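Local coordinates for aromatic-ring-hydroxylating dioxygenase beta subunit (Catenulispora acidiphila, PDB 6VW4), which is of unknown function but binds S-DNPA, an aromatic polyketide-type ligand, in its NTF2-like fold and may have a role in polyketide biosynthesis, at residues 77-82 and 103-108; 42-47 and 136-141. All coordinates share one frame; numbering follows the deposited sequence.

Contact 1. Residues 77-82 and 103-108; sequences RHMFTM and LVLTTR. With SDN ([(3S)-9-hydroxy-1-methyl-10-oxo-4,10-dihydro-3H-benzo[g]isochromen-3-yl]acetic acid), chain C.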
# COMPACT_ATOMS: atom_id res chain seq x y z
N ARG A 77 -12.89 1.20 -3.55
CA ARG A 77 -11.83 1.08 -2.57
C ARG A 77 -10.75 2.08 -2.93
O ARG A 77 -10.42 2.22 -4.10
CB ARG A 77 -11.19 -0.31 -2.54
CG ARG A 77 -12.06 -1.43 -2.06
CD ARG A 77 -12.57 -1.22 -0.66
NE ARG A 77 -13.59 -2.20 -0.36
CZ ARG A 77 -14.42 -2.13 0.66
NH1 ARG A 77 -14.34 -1.12 1.48
NH2 ARG A 77 -15.33 -3.07 0.84
N HIS A 78 -10.22 2.78 -1.94
CA HIS A 78 -9.12 3.71 -2.12
C HIS A 78 -7.92 3.16 -1.38
O HIS A 78 -7.96 3.06 -0.14
CB HIS A 78 -9.43 5.09 -1.57
CG HIS A 78 -10.49 5.79 -2.33
ND1 HIS A 78 -11.82 5.49 -2.18
CD2 HIS A 78 -10.43 6.77 -3.26
CE1 HIS A 78 -12.53 6.24 -3.00
NE2 HIS A 78 -11.71 7.04 -3.65
N MET A 79 -6.85 2.86 -2.11
CA MET A 79 -5.62 2.34 -1.52
C MET A 79 -4.55 3.40 -1.49
O MET A 79 -4.06 3.82 -2.55
CB MET A 79 -5.13 1.15 -2.33
CG MET A 79 -5.93 -0.06 -2.01
SD MET A 79 -6.00 -1.20 -3.38
CE MET A 79 -7.23 -2.33 -2.63
N PHE A 80 -4.13 3.74 -0.29
CA PHE A 80 -3.12 4.76 -0.11
C PHE A 80 -1.76 4.09 0.01
O PHE A 80 -1.63 3.09 0.71
CB PHE A 80 -3.45 5.56 1.14
CG PHE A 80 -4.62 6.50 1.01
CD1 PHE A 80 -5.46 6.45 -0.07
CD2 PHE A 80 -4.88 7.43 2.03
CE1 PHE A 80 -6.53 7.34 -0.17
CE2 PHE A 80 -5.94 8.31 1.93
CZ PHE A 80 -6.77 8.26 0.84
N THR A 81 -0.74 4.65 -0.65
CA THR A 81 0.64 4.23 -0.38
C THR A 81 1.58 5.44 -0.47
O THR A 81 1.18 6.53 -0.89
CB THR A 81 1.10 3.15 -1.37
OG1 THR A 81 1.05 3.68 -2.70
CG2 THR A 81 0.26 1.88 -1.28
N MET A 82 2.85 5.22 -0.15
CA MET A 82 3.92 6.18 -0.40
C MET A 82 3.72 7.46 0.38
O MET A 82 3.80 8.55 -0.16
CB MET A 82 4.09 6.44 -1.90
CG MET A 82 4.29 5.05 -2.68
SD MET A 82 5.62 3.85 -2.23
CE MET A 82 7.15 4.74 -2.49
N LEU A 103 -4.60 4.87 -5.23
CA LEU A 103 -5.12 4.04 -6.31
C LEU A 103 -6.60 3.72 -6.06
O LEU A 103 -6.94 3.11 -5.05
CB LEU A 103 -4.32 2.75 -6.41
CG LEU A 103 -4.73 1.87 -7.60
CD1 LEU A 103 -4.45 2.55 -8.91
CD2 LEU A 103 -4.03 0.51 -7.57
N VAL A 104 -7.46 4.09 -7.01
CA VAL A 104 -8.89 3.83 -6.92
C VAL A 104 -9.24 2.50 -7.57
O VAL A 104 -8.81 2.20 -8.69
CB VAL A 104 -9.68 4.98 -7.57
CG1 VAL A 104 -11.17 4.79 -7.34
CG2 VAL A 104 -9.20 6.30 -7.02
N LEU A 105 -10.00 1.69 -6.87
CA LEU A 105 -10.55 0.45 -7.39
C LEU A 105 -12.07 0.51 -7.36
O LEU A 105 -12.67 1.04 -6.42
CB LEU A 105 -10.09 -0.73 -6.59
CG LEU A 105 -8.59 -0.94 -6.72
CD1 LEU A 105 -8.25 -2.02 -5.77
CD2 LEU A 105 -8.19 -1.33 -8.12
N THR A 106 -12.70 -0.00 -8.42
CA THR A 106 -14.16 -0.04 -8.51
C THR A 106 -14.61 -1.42 -8.96
O THR A 106 -14.28 -1.87 -10.06
CB THR A 106 -14.70 1.02 -9.47
OG1 THR A 106 -14.13 2.28 -9.17
CG2 THR A 106 -16.23 1.14 -9.33
N THR A 107 -15.34 -2.08 -8.10
CA THR A 107 -15.84 -3.42 -8.35
C THR A 107 -17.32 -3.33 -8.72
O THR A 107 -18.12 -2.74 -7.98
CB THR A 107 -15.64 -4.31 -7.12
OG1 THR A 107 -14.24 -4.49 -6.92
CG2 THR A 107 -16.31 -5.68 -7.33
N ARG A 108 -17.65 -3.87 -9.88
CA ARG A 108 -19.02 -4.01 -10.36
C ARG A 108 -19.30 -5.49 -10.52
O ARG A 108 -18.40 -6.33 -10.40
CB ARG A 108 -19.20 -3.23 -11.68
CG ARG A 108 -19.29 -1.76 -11.45
CD ARG A 108 -19.26 -1.03 -12.75
NE ARG A 108 -19.29 0.43 -12.63
CZ ARG A 108 -18.22 1.22 -12.80
NH1 ARG A 108 -17.04 0.70 -13.05
NH2 ARG A 108 -18.33 2.53 -12.71
O4 SDN C . -11.48 11.06 -0.71
C11 SDN C . -10.36 10.83 -1.51
C12 SDN C . -10.45 10.70 -2.89
C13 SDN C . -11.85 10.82 -3.55
O5 SDN C . -12.81 11.02 -2.88
C14 SDN C . -11.97 10.69 -5.06
C15 SDN C . -13.36 10.83 -5.73
O3 SDN C . -13.35 11.32 -7.09
C16 SDN C . -14.68 10.67 -4.97
C10 SDN C . -9.12 10.67 -0.91
C9 SDN C . -7.97 10.42 -1.68
C8 SDN C . -8.07 10.30 -3.06
C7 SDN C . -9.31 10.43 -3.68
C6 SDN C . -9.41 10.29 -5.23
C5 SDN C . -10.79 10.44 -5.86
C4 SDN C . -10.92 10.33 -7.32
C3 SDN C . -12.24 10.79 -7.90
C2 SDN C . -12.74 9.46 -8.44
C1 SDN C . -12.82 9.21 -9.93
O2 SDN C . -12.42 10.08 -10.74
O1 SDN C . -13.31 8.11 -10.33
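Met79 and Leu105 meet diagonally across an antiparallel strand pair, and with Leu103, which lies directly opposite Met79, they bury more surface than any other residues of the contact. The Met79 chain is extended beyond CG (chi2 152°, chi3 -172°), which carries its thioether end away from Leu103 to Leu105. There CE lies 3.3 Å from Leu105 CD1 and SD 3.4 Å from that same methyl, a tight approach in which the CD1 branch alone of Leu105 meets the thioether. Leu103 meets Met79 less closely, CB to CB at 4.5 Å.

The backbone sets this register. Met79 and Leu103 form a hydrogen-bonded pair, with Met79 N to Leu103 O at 3.0 Å and Leu103 N to Met79 O at 2.9 Å. Arg77 and Leu105 form the next such pair, and the short strand axes run at 156° to each other. Arg77, Met79, Leu103 and Leu105 share a face that is met by other subunits: Met79 packs on Thr81 and Leu105 on Leu103 of a second subunit, while Arg77 makes a salt bridge to its Asp142.

His78 and Val104, the non-hydrogen-bonded pair between them, look to the other face, where His78 CD2 is 4.0 Å from Val104 CG2. The His78 ring meets the bound ligand obliquely, NE2 lying 3.8 Å from SDN C13, while ND1 is hydrogen-bonded to Asp26 on helix 8-26, which helps fix the rotation of the ring. Phe80 brings CZ to within 3.5 Å of SDN C9. The arrangement is a beta hairpin in the curved sheet of an NTF2-like fold, one face turned to the ligand pocket and the other to the subunit interface.

Contact 2. Residues 42-47 and 136-141; sequences VFRHTP and SRWVEH. With SDN ([(3S)-9-hydroxy-1-methyl-10-oxo-4,10-dihydro-3H-benzo[g]isochromen-3-yl]acetic acid), chain C.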
# COMPACT_ATOMS: atom_id res chain seq x y z
N VAL A 42 -11.20 21.90 3.43
CA VAL A 42 -11.20 21.98 1.97
C VAL A 42 -10.97 20.59 1.37
O VAL A 42 -9.96 19.95 1.65
CB VAL A 42 -10.10 22.94 1.48
CG1 VAL A 42 -10.17 23.04 -0.02
CG2 VAL A 42 -10.21 24.34 2.06
N PHE A 43 -11.86 20.19 0.46
CA PHE A 43 -11.79 18.92 -0.27
C PHE A 43 -11.87 19.19 -1.77
O PHE A 43 -12.96 19.39 -2.30
CB PHE A 43 -12.93 18.05 0.15
CG PHE A 43 -12.92 16.66 -0.43
CD1 PHE A 43 -11.74 16.07 -0.88
CD2 PHE A 43 -14.09 15.92 -0.48
CE1 PHE A 43 -11.73 14.76 -1.38
CE2 PHE A 43 -14.10 14.60 -1.00
CZ PHE A 43 -12.91 14.03 -1.43
N ARG A 44 -10.73 19.20 -2.45
CA ARG A 44 -10.66 19.34 -3.91
C ARG A 44 -10.47 17.93 -4.49
O ARG A 44 -9.34 17.50 -4.72
CB ARG A 44 -9.53 20.29 -4.30
CG ARG A 44 -9.61 20.82 -5.75
CD ARG A 44 -9.50 19.72 -6.82
NE ARG A 44 -8.11 19.35 -7.09
CZ ARG A 44 -7.26 20.06 -7.83
NH1 ARG A 44 -6.02 19.63 -8.00
NH2 ARG A 44 -7.65 21.19 -8.39
N HIS A 45 -11.59 17.21 -4.73
CA HIS A 45 -11.49 15.81 -5.15
C HIS A 45 -11.20 15.64 -6.64
O HIS A 45 -10.70 14.58 -7.05
CB HIS A 45 -12.78 15.03 -4.78
CG HIS A 45 -13.98 15.36 -5.61
ND1 HIS A 45 -14.58 14.45 -6.46
CD2 HIS A 45 -14.71 16.50 -5.69
CE1 HIS A 45 -15.62 15.02 -7.04
NE2 HIS A 45 -15.72 16.26 -6.59
N THR A 46 -11.52 16.63 -7.48
CA THR A 46 -11.28 16.48 -8.91
C THR A 46 -10.78 17.78 -9.53
O THR A 46 -11.39 18.84 -9.32
CB THR A 46 -12.54 16.00 -9.67
OG1 THR A 46 -13.66 16.85 -9.35
CG2 THR A 46 -12.86 14.54 -9.32
N PRO A 47 -9.70 17.72 -10.30
CA PRO A 47 -9.16 18.95 -10.91
C PRO A 47 -10.17 19.56 -11.86
O PRO A 47 -10.99 18.87 -12.48
CB PRO A 47 -7.91 18.47 -11.64
CG PRO A 47 -7.58 17.10 -11.05
CD PRO A 47 -8.91 16.52 -10.66
N SER A 136 -7.20 20.07 4.87
CA SER A 136 -7.37 20.07 3.42
C SER A 136 -6.91 18.77 2.78
O SER A 136 -6.01 18.07 3.29
CB SER A 136 -6.63 21.28 2.78
OG SER A 136 -5.29 21.35 3.20
N ARG A 137 -7.54 18.46 1.65
CA ARG A 137 -7.19 17.35 0.78
C ARG A 137 -7.27 17.83 -0.67
O ARG A 137 -8.32 18.29 -1.14
CB ARG A 137 -8.12 16.16 1.01
CG ARG A 137 -8.02 15.09 -0.07
CD ARG A 137 -8.55 13.78 0.45
NE ARG A 137 -7.64 13.25 1.44
CZ ARG A 137 -7.92 12.22 2.23
NH1 ARG A 137 -9.10 11.64 2.15
NH2 ARG A 137 -7.04 11.81 3.13
N TRP A 138 -6.15 17.75 -1.35
CA TRP A 138 -5.97 18.26 -2.70
C TRP A 138 -5.58 17.08 -3.60
O TRP A 138 -4.45 16.58 -3.54
CB TRP A 138 -4.92 19.36 -2.68
CG TRP A 138 -5.17 20.35 -3.75
CD1 TRP A 138 -4.62 20.36 -5.00
CD2 TRP A 138 -6.09 21.46 -3.69
NE1 TRP A 138 -5.13 21.42 -5.72
CE2 TRP A 138 -6.03 22.11 -4.94
CE3 TRP A 138 -6.94 21.97 -2.69
CZ2 TRP A 138 -6.80 23.24 -5.23
CZ3 TRP A 138 -7.70 23.10 -2.98
CH2 TRP A 138 -7.62 23.72 -4.24
N VAL A 139 -6.53 16.62 -4.41
CA VAL A 139 -6.34 15.45 -5.27
C VAL A 139 -5.98 15.88 -6.68
O VAL A 139 -6.68 16.70 -7.29
CB VAL A 139 -7.59 14.57 -5.29
CG1 VAL A 139 -7.30 13.29 -6.10
CG2 VAL A 139 -8.02 14.21 -3.90
N GLU A 140 -4.91 15.30 -7.23
CA GLU A 140 -4.65 15.32 -8.67
C GLU A 140 -4.97 13.97 -9.31
O GLU A 140 -4.99 12.92 -8.64
CB GLU A 140 -3.21 15.69 -8.98
CG GLU A 140 -2.73 16.97 -8.33
CD GLU A 140 -3.23 18.23 -9.00
OE1 GLU A 140 -2.97 19.32 -8.44
OE2 GLU A 140 -3.87 18.15 -10.08
N HIS A 141 -5.24 13.99 -10.61
CA HIS A 141 -5.56 12.78 -11.38
C HIS A 141 -4.48 12.59 -12.42
O HIS A 141 -4.28 13.46 -13.26
CB HIS A 141 -6.91 12.90 -12.08
CG HIS A 141 -8.09 12.81 -11.16
ND1 HIS A 141 -7.97 12.90 -9.79
CD2 HIS A 141 -9.40 12.64 -11.41
CE1 HIS A 141 -9.16 12.79 -9.24
NE2 HIS A 141 -10.05 12.62 -10.20
O4 SDN C . -11.48 11.06 -0.71
C11 SDN C . -10.36 10.83 -1.51
C12 SDN C . -10.45 10.70 -2.89
C13 SDN C . -11.85 10.82 -3.55
O5 SDN C . -12.81 11.02 -2.88
C14 SDN C . -11.97 10.69 -5.06
C15 SDN C . -13.36 10.83 -5.73
O3 SDN C . -13.35 11.32 -7.09
C16 SDN C . -14.68 10.67 -4.97
C10 SDN C . -9.12 10.67 -0.91
C9 SDN C . -7.97 10.42 -1.68
C8 SDN C . -8.07 10.30 -3.06
C7 SDN C . -9.31 10.43 -3.68
C6 SDN C . -9.41 10.29 -5.23
C5 SDN C . -10.79 10.44 -5.86
C4 SDN C . -10.92 10.33 -7.32
C3 SDN C . -12.24 10.79 -7.90
C2 SDN C . -12.74 9.46 -8.44
C1 SDN C . -12.82 9.21 -9.93
O2 SDN C . -12.42 10.08 -10.74
O1 SDN C . -13.31 8.11 -10.33
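Arg44 lies across the Trp138 indole, its CB over the six-membered ring, 3.5 Å from the centroid and 14° off the normal, a CH-pi contact. The chain bends at chi2 and again at chi3 (-82°), which turns the guanidinium back to the neighbouring strand. There NE donates to Val139 O at 3.0 Å, NH1 adds a weak bond to the same oxygen, and NH1 forms a salt bridge with Glu140 OE1 at 3.1 Å. An alanine here would keep CB over the ring but would probably leave Glu140 without its ionic mate, Val139 O without its side-chain donors and the rest of the indole without the guanidinium over it. Close by, Pro47 CD sits over the centre of the His141 ring, 3.8 Å from its centroid.

Three backbone bonds hold the parallel strands in register, among them Arg44 N to Arg137 O at 2.9 Å. Phe43 and Arg137 project together from the face opposite Arg44 and Trp138, and Arg137 CD is 3.8 Å from Phe43 CE1. The Arg137 guanidinium lays a face over SDN C9, and its salt bridge to Asp122 on strand 111-126 helps to position it. His45 ND1 gives SDN O3 a weak but nearly straight bond (3.4 Å).

That single weak bond beside a cation over the aromatic system suggests ring-face and van der Waals holding with probable electrostatic help, while Tyr33 adds a further hydrogen bond.

Overall arrangement
Contact 2 joins strands 41-44 and 132-139, distant in sequence, and the hairpin of contact 1, between strands 75-86 and 96-108, is nested inside the loop it closes. Both belong to one mixed sheet, in which strand 111-126 lies between 132-139 and 96-108. Their centres are about 16 Å apart, yet they touch where Phe80 CE2 comes to 3.9 Å from Arg137 NH2. Each also reaches the bound ligand, so the curved sheet wraps the pocket with residues from both. Contact 1 additionally meets two other subunits, whereas no other chain of the assembly touches contact 2, which places the ligand pocket between an interface strand pair and a within-subunit one.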